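Local coordinates for protein glutathione S-transferase omega-like 2 (Saccharomyces cerevisiae, PDB 5LKB) that acts as a glutathione-dependent thiol transferase and as a dehydroascorbate and dimethylarsinic acid reductase, working as a homodimer with a cysteine nucleophile, at residues V69-L74 with M127-N132; T206-F211 with Q282-D287; H341-Y346 with G357-G362. All coordinates share one frame; numbering follows the deposited sequence.

Contact 1 of 3, residues V69-L74 with M127-N132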
loop_
_atom_site.group_PDB
_atom_site.type_symbol
_atom_site.label_atom_id
_atom_site.label_comp_id
_atom_site.label_asym_id
_atom_site.label_seq_id
_atom_site.Cartn_x
_atom_site.Cartn_y
_atom_site.Cartn_z
ATOM N N VAL A 69 27.256 6.670 9.840
ATOM C CA VAL A 69 25.900 6.182 9.508
ATOM C C VAL A 69 25.680 4.797 10.119
ATOM O O VAL A 69 26.432 3.853 9.841
ATOM C CB VAL A 69 25.684 6.146 7.993
ATOM C CG1 VAL A 69 24.228 5.745 7.742
ATOM C CG2 VAL A 69 25.986 7.452 7.374
ATOM N N VAL A 70 24.635 4.663 10.941
ATOM C CA VAL A 70 24.247 3.378 11.476
ATOM C C VAL A 70 23.598 2.503 10.402
ATOM O O VAL A 70 23.142 2.998 9.369
ATOM C CB VAL A 70 23.296 3.528 12.679
ATOM C CG1 VAL A 70 24.053 4.215 13.858
ATOM C CG2 VAL A 70 22.019 4.249 12.351
ATOM N N HIS A 71 23.534 1.213 10.703
ATOM C CA HIS A 71 22.853 0.224 9.870
ATOM C C HIS A 71 21.384 0.576 9.799
ATOM O O HIS A 71 20.797 1.111 10.741
ATOM C CB HIS A 71 23.033 -1.155 10.475
ATOM C CG HIS A 71 22.861 -2.290 9.525
ATOM N ND1 HIS A 71 21.630 -2.700 9.083
ATOM C CD2 HIS A 71 23.765 -3.134 8.974
ATOM C CE1 HIS A 71 21.786 -3.756 8.299
ATOM N NE2 HIS A 71 23.078 -4.045 8.224
ATOM N N TRP A 72 20.775 0.264 8.641
ATOM C CA TRP A 72 19.338 0.470 8.472
ATOM C C TRP A 72 18.484 -0.483 9.297
ATOM O O TRP A 72 17.329 -0.150 9.579
ATOM C CB TRP A 72 18.945 0.404 6.980
ATOM C CG TRP A 72 19.521 -0.814 6.268
ATOM C CD1 TRP A 72 20.644 -0.819 5.498
ATOM C CD2 TRP A 72 19.056 -2.167 6.317
ATOM N NE1 TRP A 72 20.914 -2.102 5.057
ATOM C CE2 TRP A 72 19.956 -2.939 5.544
ATOM C CE3 TRP A 72 17.979 -2.815 6.948
ATOM C CZ2 TRP A 72 19.787 -4.301 5.354
ATOM C CZ3 TRP A 72 17.824 -4.189 6.740
ATOM C CH2 TRP A 72 18.731 -4.901 5.965
ATOM N N HIS A 73 19.020 -1.614 9.740
ATOM C CA HIS A 73 18.249 -2.568 10.512
ATOM C C HIS A 73 18.240 -2.187 12.003
ATOM O O HIS A 73 19.301 -2.148 12.658
ATOM C CB HIS A 73 18.719 -4.008 10.337
ATOM C CG HIS A 73 17.860 -4.989 11.060
ATOM N ND1 HIS A 73 18.343 -5.841 12.037
ATOM C CD2 HIS A 73 16.534 -5.252 10.957
ATOM C CE1 HIS A 73 17.351 -6.595 12.481
ATOM N NE2 HIS A 73 16.238 -6.242 11.857
ATOM N N LEU A 74 17.047 -1.977 12.566
ATOM C CA LEU A 74 16.907 -1.584 13.963
ATOM C C LEU A 74 16.346 -2.752 14.772
ATOM O O LEU A 74 15.157 -3.077 14.687
ATOM C CB LEU A 74 16.059 -0.325 14.063
ATOM C CG LEU A 74 15.758 0.185 15.476
ATOM C CD1 LEU A 74 17.019 0.588 16.255
ATOM C CD2 LEU A 74 14.906 1.405 15.376
ATOM N N MET A 127 30.302 0.367 4.004
ATOM C CA MET A 127 30.019 1.574 3.231
ATOM C C MET A 127 28.772 1.462 2.363
ATOM O O MET A 127 28.543 2.324 1.527
ATOM C CB MET A 127 31.229 2.065 2.436
ATOM C CG MET A 127 32.456 2.324 3.328
ATOM S SD MET A 127 32.190 3.380 4.801
ATOM C CE MET A 127 31.531 4.739 3.952
ATOM N N VAL A 128 27.959 0.432 2.570
ATOM C CA VAL A 128 26.706 0.242 1.822
ATOM C C VAL A 128 25.564 0.152 2.835
ATOM O O VAL A 128 24.664 1.006 2.802
ATOM C CB VAL A 128 26.752 -0.979 0.892
ATOM C CG1 VAL A 128 25.403 -1.139 0.222
ATOM C CG2 VAL A 128 27.836 -0.806 -0.134
ATOM N N ASP A 129 25.607 -0.835 3.749
ATOM C CA ASP A 129 24.612 -0.959 4.807
ATOM C C ASP A 129 24.850 0.012 5.964
ATOM O O ASP A 129 23.898 0.355 6.661
ATOM C CB ASP A 129 24.594 -2.381 5.329
ATOM C CG ASP A 129 24.175 -3.377 4.262
ATOM O OD1 ASP A 129 23.080 -3.176 3.665
ATOM O OD2 ASP A 129 24.914 -4.378 4.087
ATOM N N ALA A 130 26.107 0.409 6.220
ATOM C CA ALA A 130 26.469 1.174 7.414
ATOM C C ALA A 130 27.930 1.534 7.293
ATOM O O ALA A 130 28.658 0.998 6.445
ATOM C CB ALA A 130 26.256 0.368 8.678
ATOM N N THR A 131 28.325 2.522 8.110
ATOM C CA THR A 131 29.740 2.735 8.378
ATOM C C THR A 131 30.064 2.197 9.759
ATOM O O THR A 131 29.220 1.714 10.503
ATOM C CB THR A 131 30.120 4.228 8.293
ATOM O OG1 THR A 131 29.639 4.920 9.464
ATOM C CG2 THR A 131 29.507 4.922 7.127
ATOM N N ASN A 132 31.342 2.346 10.108
ATOM C CA ASN A 132 31.791 2.100 11.457
ATOM C C ASN A 132 31.551 3.347 12.295
ATOM O O ASN A 132 31.236 4.430 11.791
ATOM C CB ASN A 132 33.268 1.703 11.444
ATOM C CG ASN A 132 34.179 2.807 10.927
ATOM O OD1 ASN A 132 33.831 3.583 10.033
ATOM N ND2 ASN A 132 35.404 2.859 11.461
#
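The His71 imidazole overlaps the Asp129 side chain, with ring and carboxylate side by side and their planes 25° apart. The side chains come closest at His71 NE2 and Asp129 CB, 3.7 Å apart, while Asp129 O sits over one ring face, offset toward the rim. Asp129 O also receives a nearly straight CA-H...O contact from His71 CA, 3.4 Å away. His71 ND1 accepts from His73 N in the ring plane (2.9 Å), and NE2 bonds to Ser123 O; this is consistent with a neutral ring carrying its proton on NE2. His71 CE1 in turn lies over the centre of the Trp72 indole. Trp72 has CG between its backbone N and carbonyl carbon (chi1 49°), which swings the indole back toward Asp129. Trp72 NE1 gives Asp129 OD1 a 2.8 Å bond in the ring plane, met on the anti side and well out of the carboxylate plane. Arg125 forms a salt bridge to OD1, and Ser123 OG binds OD2, so the buried carboxylate is gripped at both oxygens. Farther along, Ala130 CB packs on His71 N at 3.5 Å. Thr131 then grips Val69 twice: Thr131 N donates to Val69 O (2.9 Å), while Thr131 OG1 accepts from Val69 N (3.0 Å, 175°) and donates to Asn132 O. An alanine here removes both the hydroxyl and CG2, which would probably leave Val69 N without its acceptor and a gap beside Val69 CB. The two segments run roughly antiparallel, and Thr131 bonds to the last residue of strand 66-69, an outer strand of the thioredoxin-like sheet, just where Val70 comes beside Trp79 and Val158 of the glutathione site in the N-terminal domain of a glutathione transferase.

Contact 2 of 3, residues T206-F211 with Q282-D287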
loop_
_atom_site.group_PDB
_atom_site.type_symbol
_atom_site.label_atom_id
_atom_site.label_comp_id
_atom_site.label_asym_id
_atom_site.label_seq_id
_atom_site.Cartn_x
_atom_site.Cartn_y
_atom_site.Cartn_z
ATOM N N THR A 206 8.437 33.620 12.082
ATOM C CA THR A 206 7.207 33.220 12.764
ATOM C C THR A 206 6.379 32.303 11.859
ATOM O O THR A 206 5.801 31.330 12.339
ATOM C CB THR A 206 6.383 34.417 13.224
ATOM O OG1 THR A 206 5.965 35.166 12.082
ATOM C CG2 THR A 206 7.213 35.302 14.091
ATOM N N GLN A 207 6.321 32.603 10.561
ATOM C CA GLN A 207 5.595 31.712 9.637
ATOM C C GLN A 207 6.243 30.335 9.552
ATOM O O GLN A 207 5.530 29.331 9.420
ATOM C CB GLN A 207 5.503 32.294 8.237
ATOM C CG GLN A 207 4.719 33.582 8.127
ATOM C CD GLN A 207 5.034 34.297 6.850
ATOM O OE1 GLN A 207 4.483 34.001 5.794
ATOM N NE2 GLN A 207 5.955 35.246 6.937
ATOM N N ILE A 208 7.578 30.260 9.536
ATOM C CA ILE A 208 8.261 28.959 9.611
ATOM C C ILE A 208 7.879 28.208 10.868
ATOM O O ILE A 208 7.556 27.015 10.838
ATOM C CB ILE A 208 9.783 29.122 9.501
ATOM C CG1 ILE A 208 10.188 29.544 8.101
ATOM C CG2 ILE A 208 10.522 27.875 9.961
ATOM C CD1 ILE A 208 11.605 30.061 7.969
ATOM N N ASP A 209 7.911 28.872 12.020
ATOM C CA ASP A 209 7.579 28.170 13.245
ATOM C C ASP A 209 6.124 27.691 13.253
ATOM O O ASP A 209 5.831 26.599 13.755
ATOM C CB ASP A 209 7.826 29.057 14.462
ATOM C CG ASP A 209 9.278 29.175 14.794
ATOM O OD1 ASP A 209 10.101 28.329 14.388
ATOM O OD2 ASP A 209 9.657 30.193 15.439
ATOM N N ASP A 210 5.197 28.518 12.755
ATOM C CA ASP A 210 3.782 28.148 12.795
ATOM C C ASP A 210 3.511 26.995 11.835
ATOM O O ASP A 210 2.786 26.071 12.190
ATOM C CB ASP A 210 2.916 29.349 12.426
ATOM C CG ASP A 210 2.912 30.439 13.505
ATOM O OD1 ASP A 210 3.370 30.178 14.646
ATOM O OD2 ASP A 210 2.401 31.539 13.175
ATOM N N PHE A 211 4.081 27.042 10.623
ATOM C CA PHE A 211 3.949 25.917 9.681
ATOM C C PHE A 211 4.558 24.658 10.293
ATOM O O PHE A 211 3.927 23.580 10.297
ATOM C CB PHE A 211 4.666 26.313 8.390
ATOM C CG PHE A 211 4.518 25.343 7.248
ATOM C CD1 PHE A 211 3.412 25.403 6.436
ATOM C CD2 PHE A 211 5.569 24.487 6.918
ATOM C CE1 PHE A 211 3.281 24.521 5.345
ATOM C CE2 PHE A 211 5.474 23.613 5.839
ATOM C CZ PHE A 211 4.341 23.626 5.038
ATOM N N GLN A 282 11.575 31.548 -0.883
ATOM C CA GLN A 282 12.907 30.960 -0.869
ATOM C C GLN A 282 12.880 29.650 -0.067
ATOM O O GLN A 282 11.993 29.422 0.763
ATOM C CB GLN A 282 13.926 31.923 -0.201
ATOM C CG GLN A 282 13.567 32.121 1.256
ATOM C CD GLN A 282 14.578 32.903 2.071
ATOM O OE1 GLN A 282 14.459 34.107 2.198
ATOM N NE2 GLN A 282 15.539 32.202 2.679
ATOM N N LEU A 283 13.927 28.840 -0.282
ATOM C CA LEU A 283 14.120 27.622 0.492
ATOM C C LEU A 283 14.376 27.953 1.950
ATOM O O LEU A 283 15.240 28.773 2.289
ATOM C CB LEU A 283 15.279 26.838 -0.077
ATOM C CG LEU A 283 15.719 25.534 0.591
ATOM C CD1 LEU A 283 14.717 24.490 0.258
ATOM C CD2 LEU A 283 17.117 25.077 0.180
ATOM N N THR A 284 13.635 27.321 2.815
ATOM C CA THR A 284 13.753 27.443 4.248
ATOM C C THR A 284 13.724 26.088 4.922
ATOM O O THR A 284 13.416 25.035 4.309
ATOM C CB THR A 284 12.656 28.321 4.861
ATOM O OG1 THR A 284 11.435 27.564 4.990
ATOM C CG2 THR A 284 12.442 29.633 4.074
ATOM N N GLU A 285 13.997 26.133 6.216
ATOM C CA GLU A 285 13.875 24.989 7.102
ATOM C C GLU A 285 12.505 24.312 7.004
ATOM O O GLU A 285 12.404 23.090 7.203
ATOM C CB GLU A 285 14.051 25.482 8.531
ATOM C CG GLU A 285 13.860 24.461 9.560
ATOM C CD GLU A 285 13.972 25.056 10.967
ATOM O OE1 GLU A 285 12.934 25.192 11.652
ATOM O OE2 GLU A 285 15.115 25.353 11.372
ATOM N N ALA A 286 11.450 25.095 6.765
ATOM C CA ALA A 286 10.110 24.506 6.663
ATOM C C ALA A 286 10.079 23.500 5.530
ATOM O O ALA A 286 9.441 22.440 5.652
ATOM C CB ALA A 286 9.063 25.591 6.398
ATOM N N ASP A 287 10.742 23.825 4.403
ATOM C CA ASP A 287 10.807 22.864 3.290
ATOM C C ASP A 287 11.576 21.612 3.690
ATOM O O ASP A 287 11.188 20.472 3.318
ATOM C CB ASP A 287 11.455 23.481 2.071
ATOM C CG ASP A 287 10.722 24.663 1.578
ATOM O OD1 ASP A 287 9.578 24.559 1.138
ATOM O OD2 ASP A 287 11.321 25.783 1.601
#
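Thr284 meets Ile208 tip to tip, its CB 3.7 Å from Ile208 CD1, which also touches the threonine methyl. The hydroxyl OG1 lies near both CD1 and CG1 of the isoleucine, yet its polar work is done along its own chain, where Thr284 OG1 accepts from Ala286 N at 3.0 Å. In return Thr284 N donates to Asp287 OD2 at 3.0 Å, using the anti lone pair of that oxygen. Together they make an N-terminal capping box of the Thr-x-x-Asp type at the start of helix 285-304, a familiar feature of the all-helical C-terminal domain of glutathione transferases. Next, Glu285 crosses Ile208 at about a right angle, its OE1 4.0 Å from Ile208 CG2. Arg179 forms salt bridges with both Glu285 and Asp209, probably easing the repulsion between these two carboxylates, while Asn212 ND2 bonds to Glu285 OE1. Ala286 points its methyl at helix 205-220, with CB 3.7 Å from Phe211 CD2. Phe211 has CG anti to its backbone N (chi1 -174°), which sends the ring toward Ala286, where the methyl meets it obliquely. Asp287 turns its second oxygen, OD1, to Thr278 OG1 and Trp322 NE1.

Contact 3 of 3, residues H341-Y346 with G357-G362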
loop_
_atom_site.group_PDB
_atom_site.type_symbol
_atom_site.label_atom_id
_atom_site.label_comp_id
_atom_site.label_asym_id
_atom_site.label_seq_id
_atom_site.Cartn_x
_atom_site.Cartn_y
_atom_site.Cartn_z
ATOM N N HIS A 341 18.045 2.356 2.138
ATOM C CA HIS A 341 17.999 2.442 3.594
ATOM C C HIS A 341 16.585 2.735 4.082
ATOM O O HIS A 341 16.136 2.155 5.076
ATOM C CB HIS A 341 18.942 3.532 4.114
ATOM C CG HIS A 341 20.374 3.098 4.217
ATOM N ND1 HIS A 341 21.092 3.152 5.399
ATOM C CD2 HIS A 341 21.199 2.571 3.286
ATOM C CE1 HIS A 341 22.289 2.643 5.188
ATOM N NE2 HIS A 341 22.391 2.301 3.916
ATOM N N ILE A 342 15.891 3.660 3.415
ATOM C CA ILE A 342 14.524 4.009 3.780
ATOM C C ILE A 342 13.619 2.771 3.760
ATOM O O ILE A 342 12.956 2.437 4.737
ATOM C CB ILE A 342 13.994 5.120 2.874
ATOM C CG1 ILE A 342 14.684 6.460 3.198
ATOM C CG2 ILE A 342 12.494 5.264 2.936
ATOM C CD1 ILE A 342 14.503 7.509 2.153
ATOM N N LYS A 343 13.550 2.101 2.605
ATOM C CA LYS A 343 12.618 0.987 2.503
ATOM C C LYS A 343 12.990 -0.178 3.384
ATOM O O LYS A 343 12.094 -0.814 4.012
ATOM C CB LYS A 343 12.488 0.530 1.034
ATOM C CG LYS A 343 11.762 1.574 0.167
ATOM C CD LYS A 343 11.825 1.253 -1.326
ATOM C CE LYS A 343 11.078 0.006 -1.718
ATOM N NZ LYS A 343 9.679 0.306 -1.815
ATOM N N LEU A 344 14.277 -0.516 3.413
ATOM C CA LEU A 344 14.720 -1.631 4.243
ATOM C C LEU A 344 14.506 -1.352 5.722
ATOM O O LEU A 344 14.008 -2.200 6.458
ATOM C CB LEU A 344 16.192 -1.961 3.958
ATOM C CG LEU A 344 16.510 -2.597 2.602
ATOM C CD1 LEU A 344 18.012 -2.529 2.392
ATOM C CD2 LEU A 344 15.991 -4.054 2.631
ATOM N N HIS A 345 14.857 -0.149 6.187
ATOM C CA HIS A 345 14.702 0.114 7.624
ATOM C C HIS A 345 13.295 -0.201 8.099
ATOM O O HIS A 345 13.085 -0.953 9.068
ATOM C CB HIS A 345 15.019 1.572 7.965
ATOM C CG HIS A 345 14.548 1.930 9.325
ATOM N ND1 HIS A 345 15.103 1.348 10.440
ATOM C CD2 HIS A 345 13.512 2.697 9.759
ATOM C CE1 HIS A 345 14.414 1.722 11.507
ATOM N NE2 HIS A 345 13.450 2.546 11.125
ATOM N N TYR A 346 12.303 0.444 7.475
ATOM C CA TYR A 346 10.969 0.361 8.012
ATOM C C TYR A 346 10.429 -1.051 7.889
ATOM O O TYR A 346 9.885 -1.598 8.841
ATOM C CB TYR A 346 10.068 1.344 7.282
ATOM C CG TYR A 346 10.232 2.832 7.700
ATOM C CD1 TYR A 346 11.158 3.660 7.074
ATOM C CD2 TYR A 346 9.401 3.396 8.654
ATOM C CE1 TYR A 346 11.252 4.966 7.409
ATOM C CE2 TYR A 346 9.508 4.716 9.030
ATOM C CZ TYR A 346 10.444 5.496 8.413
ATOM O OH TYR A 346 10.575 6.838 8.665
ATOM N N GLY A 357 9.093 -9.529 7.425
ATOM C CA GLY A 357 10.201 -8.764 6.900
ATOM C C GLY A 357 10.423 -8.786 5.394
ATOM O O GLY A 357 11.562 -8.909 4.945
ATOM N N ILE A 358 9.341 -8.705 4.613
ATOM C CA ILE A 358 9.393 -8.738 3.158
ATOM C C ILE A 358 9.167 -7.319 2.674
ATOM O O ILE A 358 8.089 -6.745 2.896
ATOM C CB ILE A 358 8.358 -9.709 2.581
ATOM C CG1 ILE A 358 8.760 -11.152 2.945
ATOM C CG2 ILE A 358 8.308 -9.611 1.051
ATOM C CD1 ILE A 358 7.651 -12.214 2.688
ATOM N N THR A 359 10.173 -6.751 2.004
ATOM C CA THR A 359 10.138 -5.368 1.564
ATOM C C THR A 359 9.379 -5.289 0.227
ATOM O O THR A 359 9.815 -5.908 -0.762
ATOM C CB THR A 359 11.572 -4.843 1.378
ATOM O OG1 THR A 359 12.302 -5.085 2.605
ATOM C CG2 THR A 359 11.592 -3.372 0.999
ATOM N N PRO A 360 8.288 -4.533 0.142
ATOM C CA PRO A 360 7.619 -4.365 -1.136
ATOM C C PRO A 360 8.523 -3.737 -2.162
ATOM O O PRO A 360 9.296 -2.815 -1.862
ATOM C CB PRO A 360 6.433 -3.446 -0.798
ATOM C CG PRO A 360 6.137 -3.747 0.611
ATOM C CD PRO A 360 7.555 -3.816 1.191
ATOM N N LEU A 361 8.408 -4.195 -3.418
ATOM C CA LEU A 361 9.245 -3.665 -4.490
ATOM C C LEU A 361 8.708 -2.355 -5.014
ATOM O O LEU A 361 9.477 -1.562 -5.583
ATOM C CB LEU A 361 9.363 -4.651 -5.659
ATOM C CG LEU A 361 10.325 -5.787 -5.472
ATOM C CD1 LEU A 361 10.308 -6.630 -6.694
ATOM C CD2 LEU A 361 11.772 -5.253 -5.177
ATOM N N GLY A 362 7.433 -2.096 -4.846
ATOM C CA GLY A 362 6.854 -0.873 -5.308
ATOM C C GLY A 362 6.718 0.141 -4.191
ATOM O O GLY A 362 7.017 -0.170 -3.031
#
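Lys343 and Thr359 bury the most surface here, with Leu344 adding a smaller share. Lys343 leaves helix 339-349 toward the tail segment 357-362, and its chain bends at the last two torsions (chi3 66°, chi4 80°), bringing NZ back against the tail's backbone. There Lys343 NZ bonds to Pro360 O at 3.1 Å, approaching from a direction tilted 35° out of the carbonyl plane, and makes a weak bond to Gly362 O at 3.0 Å. The carbon before it, Lys343 CE, rests 3.3 Å from Pro360 O, so the aliphatic chain and the amine press on the same carbonyl. Nearer the helix, Thr359 CG2 lies 4.0 Å from Lys343 CB and equally close to Lys343 O. This methyl stands anti to the threonine backbone N, which aims it at the root of the lysine and leaves OG1 on the other branch. Thr359 OG1 bonds to Thr347 OG1 and Arg348 NE, both about one turn farther along the helix. Leu344 crosses Thr359 at about a right angle, its CD2 3.8 Å from Thr359 OG1, and its side chain also packs on Trp72. Phe116 touches both Lys343 and Thr359. The tail faces the dimer partner as well: Leu361 N bonds to Tyr235 OH of the second subunit, and Ile358 packs on Ala229 of that subunit. This loop segment is thus held between its own C-terminal domain and the neighbouring chain. Two carbonyl oxygens, one weakly bonded, are likely to help stabilise the charge of this buried amine, and because they belong to the main chain, the lysine's grip probably depends mainly on the path of the backbone.

How the contacts relate
All three contacts are largely buried, but they differ in what they join. Contact 1 lies in the thioredoxin-like N-terminal domain and is rich in side-chain hydrogen bonds; contact 2, in the helical C-terminal domain, is apolar across its interface, its polar groups bonding within the capping box or to residues beyond the two segments; contact 3 relies on a lysine and main-chain carbonyls and reaches the dimer interface. Contacts 1 and 3 meet directly, their centres 15 Å apart: Trp72 O pairs with His345 ND1 and Val128 O with His341 NE2, so helix 339-349 serves both. Contact 2 stands apart across the chain's centre, about 31 Å from contact 1 and 30 Å from contact 3 between centres.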